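PDB 4WED: ABC transporter, periplasmic solute-binding protein from Rhizobium meliloti, which probably binds a small solute such as a peptide, a nickel complex or haem in the periplasm and hands it to an ABC transporter. Local coordinates for residues H54-W58 with A59-L63; M160-L163 with S164-R167. All coordinates share one frame; numbering follows the deposited sequence.

Contact 1 of 2, residues H54-W58 with A59-L63; sequences HYAIW and AIQDL. With NA (sodium ion), chain B.
I57 and I60 meet across the first turn of the short helix 58-61, with I57 at its N-cap position in this periplasmic-binding-protein fold. Apolar packing comes first: CB of I57 lies 3.8 Å from CG1 of I60, and its CG2 branch reaches toward CB of A59. The W58 ring meets Y514 and W247 edge-to-face. Backbone bonds close the turn. I60 N donates to I57 O from above the carbonyl plane, whereas D62 N meets W58 O at 3.0 Å nearly in line with the carbonyl (C=O...N angle 165°). The Q61 amide folds back toward the preceding loop. Its CG stands anti to the carbonyl carbon (chi1 -86°) and the chain runs out extended, bringing OE1 to 3.5 Å from CB of A56. R167 donates to that oxygen and also to A56 O. With the amide cut back to an alanine here, R167 would probably lose one acceptor and a gap open beside the A56 methyl. D62 turns to a bound sodium ion, a site shared with D515 and three waters; its OD1 also accepts a bond from R170, its OD2 one from M516 N. The two carboxylate oxygens bind the sodium unequally, OD2 at 2.3 Å and OD1 at 2.7 Å.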
# COMPACT_ATOMS: atom_id res chain seq x y z
N HIS A 54 -13.39 12.78 2.36
CA HIS A 54 -13.16 11.32 2.31
C HIS A 54 -14.25 10.48 1.61
O HIS A 54 -14.44 9.30 1.94
CB HIS A 54 -12.89 10.80 3.73
CG HIS A 54 -14.06 10.90 4.66
ND1 HIS A 54 -14.50 12.10 5.19
CD2 HIS A 54 -14.85 9.94 5.20
CE1 HIS A 54 -15.54 11.88 5.98
NE2 HIS A 54 -15.76 10.58 6.02
N TYR A 55 -14.93 11.06 0.63
CA TYR A 55 -16.06 10.38 -0.03
C TYR A 55 -15.81 9.85 -1.45
O TYR A 55 -16.67 9.18 -2.02
CB TYR A 55 -17.29 11.31 -0.02
CG TYR A 55 -17.76 11.66 1.37
CD1 TYR A 55 -18.43 10.72 2.17
CD2 TYR A 55 -17.54 12.92 1.89
CE1 TYR A 55 -18.85 11.04 3.45
CE2 TYR A 55 -17.95 13.25 3.17
CZ TYR A 55 -18.60 12.31 3.95
OH TYR A 55 -19.00 12.69 5.23
N ALA A 56 -14.67 10.16 -2.05
CA ALA A 56 -14.44 9.75 -3.43
C ALA A 56 -13.62 8.47 -3.56
O ALA A 56 -12.93 8.06 -2.63
CB ALA A 56 -13.75 10.85 -4.21
N ILE A 57 -13.73 7.86 -4.73
CA ILE A 57 -12.72 6.92 -5.19
C ILE A 57 -11.44 7.71 -5.49
O ILE A 57 -11.44 8.57 -6.36
CB ILE A 57 -13.16 6.17 -6.48
CG1 ILE A 57 -14.45 5.38 -6.25
CG2 ILE A 57 -12.04 5.24 -6.97
CD1 ILE A 57 -14.95 4.69 -7.50
N TRP A 58 -10.36 7.37 -4.79
CA TRP A 58 -9.06 8.07 -4.90
C TRP A 58 -8.55 8.16 -6.33
O TRP A 58 -8.15 9.22 -6.80
CB TRP A 58 -8.00 7.40 -4.03
CG TRP A 58 -8.32 7.38 -2.56
CD1 TRP A 58 -8.05 8.35 -1.66
CD2 TRP A 58 -8.94 6.32 -1.82
NE1 TRP A 58 -8.49 7.98 -0.40
CE2 TRP A 58 -9.02 6.73 -0.48
CE3 TRP A 58 -9.43 5.05 -2.18
CZ2 TRP A 58 -9.59 5.94 0.52
CZ3 TRP A 58 -9.99 4.25 -1.20
CH2 TRP A 58 -10.07 4.70 0.14
N ALA A 59 -8.57 7.05 -7.04
CA ALA A 59 -8.09 7.02 -8.41
C ALA A 59 -8.76 8.05 -9.32
O ALA A 59 -8.17 8.50 -10.29
CB ALA A 59 -8.25 5.63 -8.96
N ILE A 60 -9.98 8.43 -9.01
CA ILE A 60 -10.69 9.44 -9.81
C ILE A 60 -10.15 10.80 -9.53
O ILE A 60 -9.92 11.57 -10.46
CB ILE A 60 -12.20 9.51 -9.48
CG1 ILE A 60 -12.88 8.15 -9.71
CG2 ILE A 60 -12.91 10.56 -10.31
CD1 ILE A 60 -12.79 7.59 -11.12
N GLN A 61 -9.88 11.07 -8.27
CA GLN A 61 -9.29 12.32 -7.83
C GLN A 61 -7.94 12.50 -8.47
O GLN A 61 -7.55 13.58 -8.84
CB GLN A 61 -9.16 12.34 -6.31
CG GLN A 61 -10.40 12.81 -5.60
CD GLN A 61 -10.49 12.31 -4.19
OE1 GLN A 61 -10.26 11.15 -3.92
NE2 GLN A 61 -10.84 13.18 -3.29
N ASP A 62 -7.24 11.39 -8.63
CA ASP A 62 -5.92 11.39 -9.22
C ASP A 62 -5.94 11.84 -10.67
O ASP A 62 -4.92 12.21 -11.21
CB ASP A 62 -5.30 10.01 -9.08
CG ASP A 62 -3.91 9.95 -9.60
OD1 ASP A 62 -3.09 10.82 -9.30
OD2 ASP A 62 -3.64 9.01 -10.33
N LEU A 63 -7.10 11.78 -11.29
CA LEU A 63 -7.29 12.26 -12.66
C LEU A 63 -7.09 13.75 -12.91
O LEU A 63 -6.60 14.13 -13.95
CB LEU A 63 -8.68 11.87 -13.14
CG LEU A 63 -8.79 10.39 -13.41
CD1 LEU A 63 -10.24 10.04 -13.62
CD2 LEU A 63 -7.96 10.07 -14.63
NA NA B . -1.31 9.18 -10.48
O HOH W 1 -0.30 10.65 -8.63
O HOH W 2 -1.74 7.49 -12.19
O HOH W 3 -1.90 10.88 -11.52

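Contact 2 of 2, residues M160-L163 with S164-R167; sequences MQEL and SYTR
The Y165 ring lies over the backbone of E162, where the chain leaves the short helix 159-162 through a type I beta turn from E162 to Y165. The overlap is a CH-pi contact: CA of E162 stands 3.7 Å from the ring centroid, 22° off the ring normal. E162 O sits over a face as well, offset toward the rim, and also receives the turn's bond from Y165 N at 3.2 Å. With CG anti to its carbonyl carbon (chi1 -71°), Y165 carries its ring back alongside the E162 side chain, which points the same way. The hydroxyl thus comes to 3.7 Å from CG of E162, the carboxylate and ring planes lying 50° apart. Water 4, in the ring plane at its edge, joins the two polar ends: it donates to OE2 of E162 and lies 2.8 Å from OH of Y165. The carboxylate has further partners in the backbone N-H groups of N132 and C133.

One residue earlier, S164 folds back on the turn before it. Its backbone N bonds to Q161 O at 3.0 Å, approaching from above the carbonyl plane, and makes a weak bond to M160 O. OG of S164 lies 2.4 Å from the same Q161 O, too short to be taken at face value. Together the backbone bonds give the carbonyls of M160, Q161 and E162 partners as the chain turns away, while the N-H groups and water around E162 would probably help its buried carboxylate to stay ionised.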
# COMPACT_ATOMS: atom_id res chain seq x y z
N MSE A 160 7.81 13.98 2.72
CA MSE A 160 7.59 14.02 1.29
C MSE A 160 6.66 12.96 0.80
O MSE A 160 5.86 13.18 -0.12
CB MSE A 160 8.94 13.80 0.62
CG MSE A 160 9.98 14.89 0.85
SE MSE A 160 9.25 16.72 1.05
CE MSE A 160 8.64 17.12 -0.80
N GLN A 161 6.76 11.78 1.38
CA GLN A 161 5.85 10.69 1.02
C GLN A 161 4.35 11.09 1.28
O GLN A 161 3.45 10.79 0.50
CB GLN A 161 6.25 9.43 1.83
CG GLN A 161 6.08 8.12 1.09
CD GLN A 161 6.89 6.98 1.70
OE1 GLN A 161 8.12 7.01 1.68
NE2 GLN A 161 6.20 5.99 2.23
N GLU A 162 4.12 11.73 2.43
CA GLU A 162 2.78 12.07 2.85
C GLU A 162 2.24 13.10 1.89
O GLU A 162 1.03 13.16 1.66
CB GLU A 162 2.79 12.65 4.27
CG GLU A 162 2.85 11.63 5.40
CD GLU A 162 2.57 12.23 6.80
OE1 GLU A 162 2.39 13.48 6.94
OE2 GLU A 162 2.52 11.46 7.80
N LEU A 163 3.13 13.93 1.34
CA LEU A 163 2.72 15.01 0.47
C LEU A 163 2.41 14.48 -0.93
O LEU A 163 1.92 15.24 -1.78
CB LEU A 163 3.79 16.10 0.40
CG LEU A 163 4.04 16.98 1.66
CD1 LEU A 163 5.28 17.86 1.53
CD2 LEU A 163 2.85 17.83 2.02
N SER A 164 2.76 13.23 -1.19
CA SER A 164 2.38 12.55 -2.43
C SER A 164 0.94 12.01 -2.38
O SER A 164 0.45 11.62 -3.38
CB SER A 164 3.31 11.42 -2.75
OG SER A 164 3.08 10.32 -1.86
N TYR A 165 0.24 12.05 -1.25
CA TYR A 165 -1.04 11.35 -1.15
C TYR A 165 -2.10 11.94 -2.08
O TYR A 165 -2.00 13.08 -2.53
CB TYR A 165 -1.60 11.41 0.27
CG TYR A 165 -0.90 10.61 1.33
CD1 TYR A 165 0.28 9.91 1.08
CD2 TYR A 165 -1.40 10.62 2.63
CE1 TYR A 165 0.94 9.25 2.09
CE2 TYR A 165 -0.75 9.94 3.65
CZ TYR A 165 0.42 9.28 3.38
OH TYR A 165 1.03 8.60 4.41
N THR A 166 -3.11 11.13 -2.33
CA THR A 166 -4.19 11.49 -3.23
C THR A 166 -4.97 12.56 -2.50
O THR A 166 -5.29 13.57 -3.06
CB THR A 166 -5.07 10.29 -3.65
OG1 THR A 166 -4.29 9.41 -4.50
CG2 THR A 166 -6.32 10.75 -4.47
N ARG A 167 -5.24 12.36 -1.22
CA ARG A 167 -5.90 13.37 -0.42
C ARG A 167 -5.29 13.36 0.97
O ARG A 167 -4.81 12.32 1.39
CB ARG A 167 -7.38 13.06 -0.31
CG ARG A 167 -7.66 11.72 0.34
CD ARG A 167 -9.11 11.56 0.72
NE ARG A 167 -9.91 11.21 -0.44
CZ ARG A 167 -10.73 10.18 -0.50
NH1 ARG A 167 -10.89 9.39 0.54
NH2 ARG A 167 -11.40 9.96 -1.60
O HOH W 4 0.57 9.02 7.17

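Overall arrangement
Both contacts are largely buried and local, one at the start of a short helix and the other near the end of a different one, so they illustrate how the chain is fixed where it enters one helix and where it leaves another. Contact 1 combines aliphatic packing with a carboxylate turned to a metal; contact 2 relies on a tyrosine face, backbone carbonyls and a bridging water. Their centres lie about 14 Å apart, yet R167 and T166 carry 164-167 directly across to 54-63, T166 packing against W58 and Q61. R170 extends the link, binding D62 as well as the S164 and Y165 carbonyls.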